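Local atomic coordinates of Lin1840 protein (PDB entry 4ZOC), a protein that probably hydrolyses terminal, non-reducing beta-D-glucosyl residues with release of beta-D-glucose, acting in beta-1,2-glucan metabolism as a family 3 glycoside hydrolase. Residues 4-9 against 328-333; 82-87 against 334-339; 390-395 against 429-434; 460-465 against 498-503. The protein carries 2 engineered substitutions. One frame throughout, in Å; residues are numbered along the deposited sequence. Where two conformers were deposited one is given.

Contact 1. Residues 4-9 against 328-333; sequences EKVQEL and AVLRML
Val6 meets two leucines of the opposing helix through a single methyl, CG1. Among the apolar contacts, Val6 CG1 lies 3.6 Å from Leu333 CB and 3.7 Å from Leu330 CD1. CG1 is anti to the backbone N of Val6 (chi1 179°), which carries this methyl across to the other helix. The Val6 and Leu333 side chains pass each other head to tail, whereas Leu330 crosses Val6 at about a right angle. One turn further on, Leu9 CB rests 3.9 Å from Leu333 CD2, so Leu333 is touched at both CB and a terminal methyl. The mixed polar–apolar contact lies at the border: Gln7 bends at chi2 (67°) and brings its amide oxygen OE1 to 3.4 Å from Leu330 CD2. No hydrogen bond joins the two segments, and what holds them is side-chain packing. Leu333 is also touched by Gln21 of helix 15-21 and by Val10. The axes of the short segments approach to 9.8 Å and run at 135° to each other. This is a helix–helix packing in which the N-terminal helix 3-12 lies against helix 322-338 on the outside of the TIM-barrel domain.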
loop_
_atom_site.group_PDB
_atom_site.type_symbol
_atom_site.label_atom_id
_atom_site.label_comp_id
_atom_site.label_asym_id
_atom_site.label_seq_id
_atom_site.Cartn_x
_atom_site.Cartn_y
_atom_site.Cartn_z
ATOM N N GLU A 4 -39.873 30.613 0.040
ATOM C CA GLU A 4 -40.271 31.325 1.243
ATOM C C GLU A 4 -41.016 30.460 2.267
ATOM O O GLU A 4 -40.828 30.634 3.489
ATOM C CB GLU A 4 -41.141 32.572 0.884
ATOM C CG GLU A 4 -40.412 33.558 -0.002
ATOM C CD GLU A 4 -40.443 33.162 -1.476
ATOM O OE1 GLU A 4 -41.280 32.291 -1.836
ATOM O OE2 GLU A 4 -39.624 33.691 -2.266
ATOM N N LYS A 5 -41.848 29.540 1.792
ATOM C CA LYS A 5 -42.532 28.642 2.696
ATOM C C LYS A 5 -41.522 27.622 3.298
ATOM O O LYS A 5 -41.658 27.196 4.466
ATOM C CB LYS A 5 -43.666 27.937 1.956
ATOM C CG LYS A 5 -44.723 28.852 1.357
ATOM C CD LYS A 5 -46.047 28.120 1.374
ATOM C CE LYS A 5 -47.224 29.010 1.010
ATOM N NZ LYS A 5 -47.190 30.396 1.603
ATOM N N VAL A 6 -40.514 27.202 2.519
ATOM C CA VAL A 6 -39.485 26.324 3.088
ATOM C C VAL A 6 -38.766 27.091 4.228
ATOM O O VAL A 6 -38.594 26.592 5.342
ATOM C CB VAL A 6 -38.498 25.789 1.993
ATOM C CG1 VAL A 6 -37.444 24.915 2.632
ATOM C CG2 VAL A 6 -39.251 25.036 0.912
ATOM N N GLN A 7 -38.375 28.311 3.971
ATOM C CA GLN A 7 -37.698 29.108 5.045
ATOM C C GLN A 7 -38.609 29.352 6.243
ATOM O O GLN A 7 -38.189 29.247 7.407
ATOM C CB GLN A 7 -37.119 30.408 4.479
ATOM C CG GLN A 7 -36.080 30.987 5.453
ATOM C CD GLN A 7 -34.836 30.108 5.571
ATOM O OE1 GLN A 7 -34.251 29.743 4.553
ATOM N NE2 GLN A 7 -34.440 29.747 6.802
ATOM N N GLU A 8 -39.885 29.595 5.972
ATOM C CA GLU A 8 -40.834 29.786 7.062
ATOM C C GLU A 8 -40.868 28.540 7.982
ATOM O O GLU A 8 -40.909 28.638 9.212
ATOM C CB GLU A 8 -42.194 30.118 6.449
ATOM C CG GLU A 8 -43.327 30.270 7.438
ATOM C CD GLU A 8 -44.639 30.568 6.720
ATOM O OE1 GLU A 8 -45.022 31.742 6.761
ATOM O OE2 GLU A 8 -45.262 29.653 6.091
ATOM N N LEU A 9 -40.787 27.345 7.400
ATOM C CA LEU A 9 -40.717 26.103 8.236
ATOM C C LEU A 9 -39.559 26.111 9.214
ATOM O O LEU A 9 -39.729 25.817 10.397
ATOM C CB LEU A 9 -40.658 24.853 7.358
ATOM C CG LEU A 9 -41.997 24.325 6.825
ATOM C CD1 LEU A 9 -41.710 23.234 5.802
ATOM C CD2 LEU A 9 -42.890 23.792 7.933
ATOM N N ALA A 328 -28.322 22.976 8.023
ATOM C CA ALA A 328 -28.543 21.571 7.778
ATOM C C ALA A 328 -30.054 21.291 7.592
ATOM O O ALA A 328 -30.467 20.599 6.659
ATOM C CB ALA A 328 -28.000 20.725 8.934
ATOM N N VAL A 329 -30.870 21.876 8.454
ATOM C CA VAL A 329 -32.311 21.704 8.325
ATOM C C VAL A 329 -32.819 22.225 6.948
ATOM O O VAL A 329 -33.612 21.555 6.274
ATOM C CB VAL A 329 -33.058 22.335 9.528
ATOM C CG1 VAL A 329 -34.554 22.367 9.277
ATOM C CG2 VAL A 329 -32.736 21.610 10.812
ATOM N N LEU A 330 -32.398 23.421 6.536
ATOM C CA LEU A 330 -32.780 23.985 5.280
ATOM C C LEU A 330 -32.364 23.053 4.141
ATOM O O LEU A 330 -33.120 22.829 3.212
ATOM C CB LEU A 330 -32.163 25.349 5.068
ATOM C CG LEU A 330 -32.567 26.035 3.757
ATOM C CD1 LEU A 330 -34.071 26.133 3.530
ATOM C CD2 LEU A 330 -31.916 27.411 3.721
ATOM N N ARG A 331 -31.147 22.500 4.201
ATOM C CA ARG A 331 -30.810 21.513 3.169
ATOM C C ARG A 331 -31.757 20.261 3.089
ATOM O O ARG A 331 -32.174 19.829 1.968
ATOM C CB ARG A 331 -29.318 21.155 3.263
ATOM C CG ARG A 331 -28.422 22.312 2.859
ATOM C CD ARG A 331 -26.924 21.940 2.700
ATOM N NE ARG A 331 -26.282 21.679 3.963
ATOM C CZ ARG A 331 -25.606 22.562 4.706
ATOM N NH1 ARG A 331 -25.042 22.183 5.846
ATOM N NH2 ARG A 331 -25.456 23.806 4.286
ATOM N N MET A 332 -32.127 19.744 4.244
ATOM C CA MET A 332 -33.053 18.602 4.355
ATOM C C MET A 332 -34.414 18.986 3.740
ATOM O O MET A 332 -35.016 18.266 2.957
ATOM C CB MET A 332 -33.177 18.169 5.824
ATOM C CG MET A 332 -32.017 17.310 6.374
ATOM S SD MET A 332 -32.010 15.674 5.555
ATOM C CE MET A 332 -33.438 14.927 6.392
ATOM N N LEU A 333 -34.916 20.163 4.132
ATOM C CA LEU A 333 -36.221 20.580 3.633
ATOM C C LEU A 333 -36.143 20.833 2.120
ATOM O O LEU A 333 -37.081 20.440 1.393
ATOM C CB LEU A 333 -36.679 21.812 4.368
ATOM C CG LEU A 333 -37.395 21.624 5.697
ATOM C CD1 LEU A 333 -37.260 20.348 6.456
ATOM C CD2 LEU A 333 -37.357 22.890 6.554
#

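Contact 2. Residues 82-87 against 334-339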
loop_
_atom_site.group_PDB
_atom_site.type_symbol
_atom_site.label_atom_id
_atom_site.label_comp_id
_atom_site.label_asym_id
_atom_site.label_seq_id
_atom_site.Cartn_x
_atom_site.Cartn_y
_atom_site.Cartn_z
ATOM N N LEU A 82 -45.729 20.366 12.066
ATOM C CA LEU A 82 -45.698 21.269 10.913
ATOM C C LEU A 82 -45.926 20.643 9.544
ATOM O O LEU A 82 -46.003 21.387 8.562
ATOM C CB LEU A 82 -44.392 22.095 10.888
ATOM C CG LEU A 82 -44.139 22.979 12.108
ATOM C CD1 LEU A 82 -42.710 23.500 12.104
ATOM C CD2 LEU A 82 -45.125 24.149 12.155
ATOM N N GLY A 83 -46.105 19.312 9.477
ATOM C CA GLY A 83 -46.417 18.685 8.204
ATOM C C GLY A 83 -45.188 18.464 7.335
ATOM O O GLY A 83 -45.242 18.615 6.130
ATOM N N ILE A 84 -44.080 18.138 7.984
ATOM C CA ILE A 84 -42.790 17.897 7.268
ATOM C C ILE A 84 -42.658 16.392 7.018
ATOM O O ILE A 84 -42.391 15.615 7.984
ATOM C CB ILE A 84 -41.584 18.425 8.050
ATOM C CG1 ILE A 84 -41.701 19.920 8.322
ATOM C CG2 ILE A 84 -40.308 18.269 7.227
ATOM C CD1 ILE A 84 -40.656 20.381 9.331
ATOM N N PRO A 85 -42.940 15.959 5.768
ATOM C CA PRO A 85 -42.897 14.535 5.469
ATOM C C PRO A 85 -41.503 13.972 5.589
ATOM O O PRO A 85 -40.524 14.710 5.489
ATOM C CB PRO A 85 -43.334 14.433 3.982
ATOM C CG PRO A 85 -43.783 15.764 3.621
ATOM C CD PRO A 85 -43.096 16.743 4.547
ATOM N N LEU A 86 -41.454 12.675 5.839
ATOM C CA LEU A 86 -40.203 11.904 5.823
ATOM C C LEU A 86 -39.640 11.752 4.445
ATOM O O LEU A 86 -40.372 11.644 3.453
ATOM C CB LEU A 86 -40.447 10.502 6.376
ATOM C CG LEU A 86 -40.698 10.426 7.882
ATOM C CD1 LEU A 86 -41.370 9.164 8.222
ATOM C CD2 LEU A 86 -39.391 10.551 8.638
ATOM N N VAL A 87 -38.303 11.703 4.364
ATOM C CA VAL A 87 -37.665 11.295 3.096
ATOM C C VAL A 87 -37.114 9.872 3.276
ATOM O O VAL A 87 -36.595 9.559 4.347
ATOM C CB VAL A 87 -36.547 12.318 2.589
ATOM C CG1 VAL A 87 -35.485 12.576 3.669
ATOM C CG2 VAL A 87 -36.023 11.836 1.253
ATOM N N ASN A 334 -35.033 21.421 1.627
ATOM C CA ASN A 334 -34.830 21.668 0.170
ATOM C C ASN A 334 -34.832 20.339 -0.607
ATOM O O ASN A 334 -35.473 20.262 -1.588
ATOM C CB ASN A 334 -33.510 22.404 -0.177
ATOM C CG ASN A 334 -33.597 23.910 0.026
ATOM O OD1 ASN A 334 -34.678 24.457 0.148
ATOM N ND2 ASN A 334 -32.459 24.557 0.130
ATOM N N LEU A 335 -34.159 19.292 -0.109
ATOM C CA LEU A 335 -34.264 17.943 -0.708
ATOM C C LEU A 335 -35.703 17.465 -0.793
ATOM O O LEU A 335 -36.149 16.946 -1.842
ATOM C CB LEU A 335 -33.404 16.963 0.063
ATOM C CG LEU A 335 -33.527 15.485 -0.351
ATOM C CD1 LEU A 335 -33.164 15.271 -1.801
ATOM C CD2 LEU A 335 -32.696 14.587 0.563
ATOM N N LYS A 336 -36.431 17.643 0.317
ATOM C CA LYS A 336 -37.775 17.140 0.363
ATOM C C LYS A 336 -38.592 17.908 -0.648
ATOM O O LYS A 336 -39.430 17.333 -1.370
ATOM C CB LYS A 336 -38.382 17.235 1.735
ATOM C CG LYS A 336 -37.694 16.364 2.740
ATOM C CD LYS A 336 -38.084 16.528 4.175
ATOM C CE LYS A 336 -37.561 15.306 4.918
ATOM N NZ LYS A 336 -37.884 15.258 6.350
ATOM N N ASN A 337 -38.322 19.204 -0.755
ATOM C CA ASN A 337 -39.026 20.051 -1.758
ATOM C C ASN A 337 -38.716 19.683 -3.205
ATOM O O ASN A 337 -39.628 19.607 -4.020
ATOM C CB ASN A 337 -38.791 21.541 -1.445
ATOM C CG ASN A 337 -39.812 22.477 -2.086
ATOM O OD1 ASN A 337 -41.006 22.165 -2.244
ATOM N ND2 ASN A 337 -39.342 23.634 -2.434
ATOM N N ASP A 338 -37.438 19.377 -3.487
ATOM C CA ASP A 338 -36.969 18.915 -4.754
ATOM C C ASP A 338 -37.676 17.654 -5.180
ATOM O O ASP A 338 -37.895 17.459 -6.362
ATOM C CB ASP A 338 -35.431 18.709 -4.728
ATOM C CG ASP A 338 -34.650 20.033 -4.675
ATOM O OD1 ASP A 338 -35.233 21.140 -4.816
ATOM O OD2 ASP A 338 -33.426 19.989 -4.528
ATOM N N LEU A 339 -38.017 16.788 -4.219
ATOM C CA LEU A 339 -38.704 15.496 -4.490
ATOM C C LEU A 339 -40.256 15.680 -4.559
ATOM O O LEU A 339 -40.989 14.751 -4.839
ATOM C CB LEU A 339 -38.336 14.480 -3.438
ATOM C CG LEU A 339 -36.865 14.038 -3.435
ATOM C CD1 LEU A 339 -36.498 13.493 -2.086
ATOM C CD2 LEU A 339 -36.713 12.992 -4.513
#
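Lys336 reaches Pro85 because CG is anti to the carbonyl carbon (chi1 -65°) and the chain beyond it is fully extended, which carries the ammonium group out from the helix and back toward its N-terminal end, to Pro85 O. Val87 is turned so that CG2 lies anti to its backbone N and CG1 sits between N and the carbonyl carbon, setting one methyl against the lysine and the other against a leucine. The setting is the TIM barrel of the N-terminal domain: residues 82-87 lead from helix 66-79 into barrel strand 87-90, whereas residues 334-339 end helix 322-338, packed outside the barrel. The lysine's aliphatic part runs between apolar neighbours, with Val87 CG1 3.7 Å from Lys336 CE. Ile84 crosses the lysine at about a right angle, its CG2 4.0 Å from Lys336 NZ. Further along, Val87 CG2 packs 3.8 Å from Leu339 CD1, while Leu335 CD2 stands more loosely at 4.4 Å from Val87 CG2. The buried ammonium is well supplied with acceptors. Besides Pro85 O, NZ is hydrogen-bonded to Gln21 OE1 and to Gly58 O, so three oxygens from separate parts of the chain meet at one charge and probably stabilise it. The ammonium thus ties the helix to the loop leading into strand 87-90 and to the chain just before strand 59-61. Lys336 NZ gives its bond to Pro85 O at 2.8 Å, with a C=O...N angle of 146° and the donor tilted 18° from the carbonyl plane.

Contact 3. Residues 390-395 against 429-434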
loop_
_atom_site.group_PDB
_atom_site.type_symbol
_atom_site.label_atom_id
_atom_site.label_comp_id
_atom_site.label_asym_id
_atom_site.label_seq_id
_atom_site.Cartn_x
_atom_site.Cartn_y
_atom_site.Cartn_z
ATOM N N GLU A 390 -25.937 -27.879 -30.529
ATOM C CA GLU A 390 -25.964 -29.352 -30.330
ATOM C C GLU A 390 -24.805 -29.900 -29.501
ATOM O O GLU A 390 -24.724 -31.109 -29.234
ATOM C CB GLU A 390 -26.003 -30.093 -31.692
ATOM C CG GLU A 390 -27.035 -29.564 -32.688
ATOM C CD GLU A 390 -26.711 -28.161 -33.196
ATOM O OE1 GLU A 390 -27.680 -27.481 -33.603
ATOM O OE2 GLU A 390 -25.493 -27.745 -33.168
ATOM N N ALA A 391 -23.899 -29.016 -29.061
ATOM C CA ALA A 391 -22.796 -29.443 -28.206
ATOM C C ALA A 391 -23.297 -30.128 -26.965
ATOM O O ALA A 391 -24.193 -29.606 -26.237
ATOM C CB ALA A 391 -21.909 -28.266 -27.826
ATOM N N LYS A 392 -22.722 -31.306 -26.698
ATOM C CA LYS A 392 -23.060 -32.093 -25.499
ATOM C C LYS A 392 -22.170 -31.593 -24.334
ATOM O O LYS A 392 -20.957 -31.740 -24.349
ATOM C CB LYS A 392 -22.862 -33.594 -25.745
ATOM C CG LYS A 392 -23.711 -34.194 -26.871
ATOM C CD LYS A 392 -23.406 -35.678 -27.126
ATOM C CE LYS A 392 -23.612 -36.581 -25.921
ATOM N NZ LYS A 392 -23.296 -38.042 -26.142
ATOM N N ILE A 393 -22.811 -30.969 -23.355
ATOM C CA ILE A 393 -22.151 -30.188 -22.310
ATOM C C ILE A 393 -22.234 -30.942 -20.998
ATOM O O ILE A 393 -23.313 -31.307 -20.505
ATOM C CB ILE A 393 -22.840 -28.822 -22.115
ATOM C CG1 ILE A 393 -22.600 -27.966 -23.347
ATOM C CG2 ILE A 393 -22.282 -28.175 -20.834
ATOM C CD1 ILE A 393 -23.430 -26.665 -23.391
ATOM N N ALA A 394 -21.096 -31.165 -20.385
ATOM C CA ALA A 394 -21.053 -31.468 -18.945
ATOM C C ALA A 394 -20.811 -30.156 -18.200
ATOM O O ALA A 394 -19.775 -29.480 -18.346
ATOM C CB ALA A 394 -19.952 -32.467 -18.611
ATOM N N LEU A 395 -21.802 -29.821 -17.405
ATOM C CA LEU A 395 -21.832 -28.576 -16.604
ATOM C C LEU A 395 -21.462 -28.988 -15.183
ATOM O O LEU A 395 -22.203 -29.694 -14.504
ATOM C CB LEU A 395 -23.235 -27.934 -16.646
ATOM C CG LEU A 395 -23.386 -26.755 -15.681
ATOM C CD1 LEU A 395 -22.465 -25.590 -15.956
ATOM C CD2 LEU A 395 -24.801 -26.274 -15.706
ATOM N N PHE A 429 -29.186 -25.309 -25.002
ATOM C CA PHE A 429 -28.493 -26.591 -25.320
ATOM C C PHE A 429 -29.358 -27.835 -24.965
ATOM O O PHE A 429 -29.759 -28.042 -23.860
ATOM C CB PHE A 429 -27.132 -26.624 -24.559
ATOM C CG PHE A 429 -26.201 -25.507 -24.934
ATOM C CD1 PHE A 429 -25.399 -25.598 -26.049
ATOM C CD2 PHE A 429 -26.091 -24.398 -24.144
ATOM C CE1 PHE A 429 -24.541 -24.539 -26.437
ATOM C CE2 PHE A 429 -25.293 -23.330 -24.515
ATOM C CZ PHE A 429 -24.489 -23.410 -25.637
ATOM N N GLU A 430 -29.575 -28.724 -25.944
ATOM C CA GLU A 430 -30.459 -29.902 -25.742
ATOM C C GLU A 430 -29.870 -30.930 -24.785
ATOM O O GLU A 430 -30.603 -31.535 -24.012
ATOM C CB GLU A 430 -30.868 -30.574 -27.067
ATOM C CG GLU A 430 -29.833 -30.470 -28.175
ATOM C CD GLU A 430 -30.168 -31.262 -29.454
ATOM O OE1 GLU A 430 -29.503 -30.970 -30.481
ATOM O OE2 GLU A 430 -31.073 -32.140 -29.432
ATOM N N THR A 431 -28.534 -31.061 -24.798
ATOM C CA THR A 431 -27.861 -32.050 -24.006
ATOM C C THR A 431 -26.900 -31.436 -22.973
ATOM O O THR A 431 -25.837 -30.893 -23.317
ATOM C CB THR A 431 -27.074 -32.981 -24.921
ATOM O OG1 THR A 431 -27.968 -33.424 -25.945
ATOM C CG2 THR A 431 -26.521 -34.171 -24.088
ATOM N N VAL A 432 -27.342 -31.483 -21.711
ATOM C CA VAL A 432 -26.559 -31.021 -20.581
ATOM C C VAL A 432 -26.663 -32.058 -19.480
ATOM O O VAL A 432 -27.747 -32.527 -19.112
ATOM C CB VAL A 432 -26.995 -29.632 -20.051
ATOM C CG1 VAL A 432 -26.037 -29.122 -19.002
ATOM C CG2 VAL A 432 -27.148 -28.607 -21.152
ATOM N N GLU A 433 -25.499 -32.501 -18.995
ATOM C CA GLU A 433 -25.427 -33.321 -17.810
ATOM C C GLU A 433 -24.706 -32.513 -16.743
ATOM O O GLU A 433 -23.624 -32.040 -16.983
ATOM C CB GLU A 433 -24.597 -34.516 -18.145
ATOM C CG GLU A 433 -24.839 -35.725 -17.322
ATOM C CD GLU A 433 -24.436 -36.990 -18.114
ATOM O OE1 GLU A 433 -23.547 -37.657 -17.678
ATOM O OE2 GLU A 433 -25.031 -37.340 -19.151
ATOM N N VAL A 434 -25.270 -32.483 -15.551
ATOM C CA VAL A 434 -24.874 -31.547 -14.535
ATOM C C VAL A 434 -24.346 -32.277 -13.350
ATOM O O VAL A 434 -24.942 -33.224 -12.907
ATOM C CB VAL A 434 -26.101 -30.726 -14.102
ATOM C CG1 VAL A 434 -25.702 -29.848 -12.919
ATOM C CG2 VAL A 434 -26.558 -29.900 -15.277
HETATM O O HOH W 1 -26.796 -32.547 -28.324
HETATM O O HOH W 2 -26.732 -29.567 -26.731
#
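Ile393 packs on Phe429 at one end of a parallel strand pair. Followed outward, Ile393 CB lies 3.8 Å from Thr431 O, the acceptor of its own backbone N-H. CG2, anti to the backbone N, leads toward Val461 of the next strand and stays 4.3 Å from Val432 CG1. CG1 of Ile393 takes the other branch, anti to the carbonyl carbon (chi1 -68°), and carries CD1 over one face of the Phe429 ring. There CD1 stands 3.5 Å from the ring centroid and 17° off the ring normal, a CH-pi contact displaced toward the CG side of the ring. The two strands, 393-397 and 432-436, belong to a beta-alpha-beta unit joined through helix 421-426, within the mixed sheet of the C-terminal domain; they run parallel, and 432-436 is an outermost strand of that sheet within the chain. Three backbone bonds hold them in register: Ile393 N to Thr431 O, Glu433 N to Ile393 O and Leu395 N to Glu433 O. The middle one spans 2.9 Å from Glu433 N to Ile393 O. On the same side as Ile393, Leu395 CB packs 3.8 Å from Val432 CG1, and helix 421-426 touches Leu395 and Val434. Around 390-391, water does the bridging: one molecule donates to Ala391 O and accepts from Thr431 N, and another donates to Glu390 O and is bonded 2.8 Å from Thr431 OG1.

Contact 4. Residues 460-465 against 498-503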
loop_
_atom_site.group_PDB
_atom_site.type_symbol
_atom_site.label_atom_id
_atom_site.label_comp_id
_atom_site.label_asym_id
_atom_site.label_seq_id
_atom_site.Cartn_x
_atom_site.Cartn_y
_atom_site.Cartn_z
ATOM N N VAL A 460 -16.783 -29.398 -21.513
ATOM C CA VAL A 460 -17.058 -29.200 -20.129
ATOM C C VAL A 460 -17.196 -27.727 -19.931
ATOM O O VAL A 460 -16.377 -26.953 -20.400
ATOM C CB VAL A 460 -15.930 -29.689 -19.247
ATOM C CG1 VAL A 460 -16.227 -29.534 -17.764
ATOM C CG2 VAL A 460 -15.542 -31.139 -19.598
ATOM N N VAL A 461 -18.298 -27.347 -19.325
ATOM C CA VAL A 461 -18.476 -25.996 -18.832
ATOM C C VAL A 461 -18.250 -26.136 -17.301
ATOM O O VAL A 461 -19.125 -26.700 -16.558
ATOM C CB VAL A 461 -19.899 -25.422 -19.138
ATOM C CG1 VAL A 461 -20.072 -24.058 -18.426
ATOM C CG2 VAL A 461 -20.207 -25.213 -20.575
ATOM N N LEU A 462 -17.130 -25.564 -16.807
ATOM C CA LEU A 462 -16.677 -25.711 -15.443
ATOM C C LEU A 462 -17.062 -24.384 -14.808
ATOM O O LEU A 462 -16.472 -23.344 -15.092
ATOM C CB LEU A 462 -15.181 -25.904 -15.404
ATOM C CG LEU A 462 -14.562 -25.963 -14.010
ATOM C CD1 LEU A 462 -15.224 -26.967 -13.046
ATOM C CD2 LEU A 462 -13.073 -26.343 -14.086
ATOM N N ALA A 463 -18.081 -24.413 -13.986
ATOM C CA ALA A 463 -18.633 -23.184 -13.407
ATOM C C ALA A 463 -18.111 -23.007 -12.001
ATOM O O ALA A 463 -18.528 -23.739 -11.025
ATOM C CB ALA A 463 -20.188 -23.225 -13.456
ATOM N N LEU A 464 -17.194 -22.058 -11.871
ATOM C CA LEU A 464 -16.514 -21.753 -10.615
ATOM C C LEU A 464 -16.874 -20.403 -10.061
ATOM O O LEU A 464 -17.264 -19.476 -10.782
ATOM C CB LEU A 464 -14.996 -21.721 -10.827
ATOM C CG LEU A 464 -14.396 -22.999 -11.464
ATOM C CD1 LEU A 464 -12.886 -22.798 -11.672
ATOM C CD2 LEU A 464 -14.700 -24.175 -10.589
ATOM N N GLY A 465 -16.654 -20.226 -8.777
ATOM C CA GLY A 465 -16.809 -18.842 -8.288
ATOM C C GLY A 465 -16.934 -18.630 -6.798
ATOM O O GLY A 465 -16.800 -19.541 -5.990
ATOM N N LYS A 498 -11.164 -33.631 -22.299
ATOM C CA LYS A 498 -12.143 -32.925 -23.125
ATOM C C LYS A 498 -11.939 -31.435 -23.019
ATOM O O LYS A 498 -11.389 -31.005 -22.051
ATOM C CB LYS A 498 -13.570 -33.236 -22.626
ATOM C CG LYS A 498 -13.773 -34.774 -22.634
ATOM C CD LYS A 498 -14.807 -35.353 -23.538
ATOM C CE LYS A 498 -14.754 -36.876 -23.447
ATOM N NZ LYS A 498 -16.117 -37.421 -23.497
ATOM N N PRO A 499 -12.400 -30.664 -24.001
ATOM C CA PRO A 499 -12.170 -29.183 -23.902
ATOM C C PRO A 499 -13.001 -28.586 -22.796
ATOM O O PRO A 499 -14.139 -29.041 -22.533
ATOM C CB PRO A 499 -12.627 -28.630 -25.243
ATOM C CG PRO A 499 -12.781 -29.851 -26.169
ATOM C CD PRO A 499 -12.882 -31.092 -25.340
ATOM N N VAL A 500 -12.406 -27.623 -22.111
ATOM C CA VAL A 500 -13.028 -27.014 -20.926
ATOM C C VAL A 500 -13.190 -25.507 -21.133
ATOM O O VAL A 500 -12.215 -24.816 -21.488
ATOM C CB VAL A 500 -12.145 -27.242 -19.738
ATOM C CG1 VAL A 500 -12.710 -26.553 -18.484
ATOM C CG2 VAL A 500 -11.850 -28.699 -19.499
ATOM N N VAL A 501 -14.408 -24.987 -20.937
ATOM C CA VAL A 501 -14.629 -23.558 -20.750
ATOM C C VAL A 501 -14.919 -23.337 -19.256
ATOM O O VAL A 501 -15.791 -23.988 -18.650
ATOM C CB VAL A 501 -15.685 -22.933 -21.670
ATOM C CG1 VAL A 501 -16.966 -23.681 -21.708
ATOM C CG2 VAL A 501 -15.946 -21.485 -21.282
ATOM N N ILE A 502 -14.182 -22.429 -18.635
ATOM C CA ILE A 502 -14.447 -22.037 -17.254
ATOM C C ILE A 502 -15.326 -20.774 -17.288
ATOM O O ILE A 502 -14.984 -19.744 -17.961
ATOM C CB ILE A 502 -13.156 -21.790 -16.435
ATOM C CG1 ILE A 502 -12.495 -23.116 -16.075
ATOM C CG2 ILE A 502 -13.469 -21.104 -15.072
ATOM C CD1 ILE A 502 -11.070 -23.068 -15.478
ATOM N N THR A 503 -16.460 -20.828 -16.603
ATOM C CA THR A 503 -17.324 -19.657 -16.513
ATOM C C THR A 503 -17.172 -19.247 -15.070
ATOM O O THR A 503 -17.551 -19.950 -14.209
ATOM C CB THR A 503 -18.822 -19.997 -16.832
ATOM O OG1 THR A 503 -19.184 -21.128 -16.088
ATOM C CG2 THR A 503 -19.031 -20.382 -18.256
#
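Val460 O accepts the backbone N-H of Val501 at 2.8 Å, with an N-H...O angle of 161°, and the CA of Val500 leans on the same oxygen in a CA-H...O contact. Leu462 N to Val501 O is equally short and straighter, at 173°. Thr503 N to Leu462 O and Val460 N to Pro499 O extend the ladder, which closes with the longer bond from Leu464 N to Thr503 O at 3.2 Å. This is the parallel pairing of a beta-alpha-beta crossover, strands 459-465 and 500-505 linked through helix 484-494, inside the C-terminal domain's mixed sheet. On one face Leu462 and Ile502 run alongside each other, with Leu462 CD2 3.8 Å from Ile502 CG1; helix 484-494 touches Val460, Leu462 and Val500 there. The other face carries Val461 and Val501, likewise neighbours, with Leu540 of helix 532-541 against both. Thr503 also points to this face. Its chi1 of 49° sets OG1 between N and the carbonyl carbon, 3.5 Å from Ala463 CB, where the buried hydroxyl has no hydrogen-bonding partner, while Thr503 CG2 packs 3.8 Å from Val461 CG1.

How the contacts relate
Contacts 1 and 2 share helix 322-338 and form one continuous patch, their centres about 9 Å apart: Leu333 CD1 of contact 1 lies 3.8 Å from Ile84 CG2 of contact 2, and Val6 also packs on Asn334 and Asn337. Contacts 3 and 4 lie in one sheet, centres about 12 Å apart, where strands 393-397 and 459-465 are neighbours; Ala394 O and Val461 N, 2.8 Å apart, probably share a hydrogen bond. The two pairs are remote, with the centres of contacts 1 and 3 about 63 Å apart. None reaches the glucose pocket containing Trp271, Trp409 and Glu473, or the magnesium site at Asp648 and Thr650.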